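Oxysterol-binding protein homolog 1 (Saccharomyces cerevisiae, PDB 5H28) transfers sterols and other lipids between membranes without vesicles, its ankyrin repeats, the part described here, targeting it to the nucleus-vacuole junction through NVJ1. Local coordinates at residues A[78-83]-A[109-114]. Sequence-based numbering, arbitrary orientation.
Sequences DLNERD and PTINDC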
# COMPACT_ATOMS: atom_id res chain seq x y z
N ASP A 78 9.46 6.68 -8.54
CA ASP A 78 8.77 5.81 -7.61
C ASP A 78 9.28 6.10 -6.21
O ASP A 78 10.47 5.94 -5.92
CB ASP A 78 9.06 4.35 -7.98
CG ASP A 78 8.23 3.37 -7.18
OD1 ASP A 78 7.59 3.78 -6.18
OD2 ASP A 78 8.21 2.18 -7.55
N LEU A 79 8.39 6.55 -5.33
CA LEU A 79 8.77 6.86 -3.97
C LEU A 79 9.27 5.59 -3.27
O LEU A 79 10.04 5.65 -2.32
CB LEU A 79 7.56 7.42 -3.22
CG LEU A 79 7.80 8.46 -2.13
CD1 LEU A 79 8.58 9.63 -2.70
CD2 LEU A 79 6.46 8.92 -1.58
N ASN A 80 8.84 4.44 -3.79
CA ASN A 80 9.20 3.15 -3.22
C ASN A 80 10.17 2.34 -4.08
O ASN A 80 10.21 1.11 -3.98
CB ASN A 80 7.92 2.36 -2.97
CG ASN A 80 6.88 3.19 -2.24
OD1 ASN A 80 7.12 3.64 -1.12
ND2 ASN A 80 5.73 3.40 -2.87
N GLU A 81 10.94 3.03 -4.91
CA GLU A 81 11.94 2.40 -5.77
C GLU A 81 12.89 1.55 -4.94
O GLU A 81 13.39 2.00 -3.91
CB GLU A 81 12.75 3.49 -6.49
CG GLU A 81 13.87 2.99 -7.39
CD GLU A 81 13.39 2.57 -8.77
OE1 GLU A 81 12.38 3.14 -9.24
OE2 GLU A 81 14.02 1.68 -9.38
N ARG A 82 13.16 0.32 -5.37
CA ARG A 82 14.09 -0.54 -4.65
C ARG A 82 15.43 -0.60 -5.38
O ARG A 82 15.46 -0.79 -6.60
CB ARG A 82 13.51 -1.96 -4.52
CG ARG A 82 12.24 -2.05 -3.68
CD ARG A 82 11.66 -3.46 -3.63
NE ARG A 82 12.33 -4.34 -2.67
CZ ARG A 82 13.07 -5.39 -3.02
NH1 ARG A 82 13.25 -5.69 -4.30
NH2 ARG A 82 13.61 -6.17 -2.08
N ASP A 83 16.52 -0.41 -4.64
CA ASP A 83 17.85 -0.48 -5.25
C ASP A 83 18.32 -1.93 -5.28
O ASP A 83 17.53 -2.84 -5.02
CB ASP A 83 18.86 0.42 -4.51
CG ASP A 83 19.05 0.05 -3.04
OD1 ASP A 83 18.81 -1.11 -2.66
OD2 ASP A 83 19.47 0.94 -2.27
N PRO A 109 1.21 10.46 -0.14
CA PRO A 109 0.11 9.62 -0.61
C PRO A 109 0.49 8.23 -1.13
O PRO A 109 -0.21 7.26 -0.87
CB PRO A 109 -0.53 10.47 -1.71
CG PRO A 109 -0.30 11.86 -1.22
CD PRO A 109 1.13 11.81 -0.74
N THR A 110 1.60 8.14 -1.85
CA THR A 110 2.02 6.87 -2.43
C THR A 110 3.07 6.07 -1.68
O THR A 110 3.56 5.07 -2.19
CB THR A 110 2.54 7.06 -3.87
OG1 THR A 110 3.74 7.85 -3.84
CG2 THR A 110 1.51 7.76 -4.73
N ILE A 111 3.42 6.49 -0.47
CA ILE A 111 4.44 5.78 0.28
C ILE A 111 3.99 4.38 0.68
O ILE A 111 2.82 4.13 0.95
CB ILE A 111 4.83 6.56 1.58
CG1 ILE A 111 6.16 6.03 2.13
CG2 ILE A 111 3.74 6.43 2.64
CD1 ILE A 111 7.36 6.35 1.25
N ASN A 112 4.94 3.44 0.68
CA ASN A 112 4.66 2.08 1.12
C ASN A 112 5.79 1.74 2.09
O ASN A 112 6.87 1.32 1.67
CB ASN A 112 4.67 1.07 -0.03
CG ASN A 112 4.37 -0.34 0.45
OD1 ASN A 112 4.18 -0.56 1.64
ND2 ASN A 112 4.31 -1.29 -0.48
N ASP A 113 5.53 1.93 3.38
CA ASP A 113 6.53 1.66 4.40
C ASP A 113 6.67 0.18 4.77
O ASP A 113 7.38 -0.16 5.70
CB ASP A 113 6.24 2.50 5.66
CG ASP A 113 4.87 2.21 6.27
OD1 ASP A 113 4.00 1.68 5.57
OD2 ASP A 113 4.67 2.54 7.46
N CYS A 114 6.00 -0.69 4.01
CA CYS A 114 6.07 -2.12 4.30
C CYS A 114 7.00 -2.89 3.36
O CYS A 114 7.12 -4.11 3.47
CB CYS A 114 4.68 -2.75 4.24
SG CYS A 114 3.60 -2.22 5.57
O HOH W 1 5.38 6.73 -5.82
O HOH W 2 9.13 3.07 0.52
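The side-chain amide of Asn80 bridges to the backbone of segment 109-114 with both its ends. Its ND2 donates to Thr110 O at 2.8 Å, nearly straight at 162° and with the acceptor lying in the plane of the amide. OD1 in turn accepts from Asn112 N at 2.8 Å, a more bent bond whose donor stands above the carbonyl plane. A water adds a third link, donating to both Asn80 OD1 and Asn112 O, so that OD1 is gripped twice. Beside these polar bonds, Leu79 CD2 meets Ile111 CD1 at 3.9 Å and passes Thr110 OG1, with the leucine and threonine side chains crossing at about a right angle. With CG1 anti to the backbone N (chi1 -163°), Ile111 brings CD1 to 3.6 Å from Asn80 OD1 as well as to the leucine. A second water joins Leu79 N to Thr110 OG1. An alanine in place of Asn80 would probably leave Thr110 O and Asn112 N without these mates and weaken the tie between the two loops. Asn80 is positioned by a type I turn from Asp78 to Glu81 and by an Asx turn in which Asp78 OD1 accepts from Asn80 N at 2.8 Å; a further Asx turn, from Asn112 OD1 to Cys114 N, shapes the partner loop. The contact joins the loops that flank the helix pair 89-95 and 99-106 in this ankyrin repeat domain: Leu79 packs on Leu45 of helix 44-51, Leu79 and Ile111 share Leu105 of helix 99-106, and Asp113 forms salt bridges to Arg171 and to Arg140 of helix 130-156.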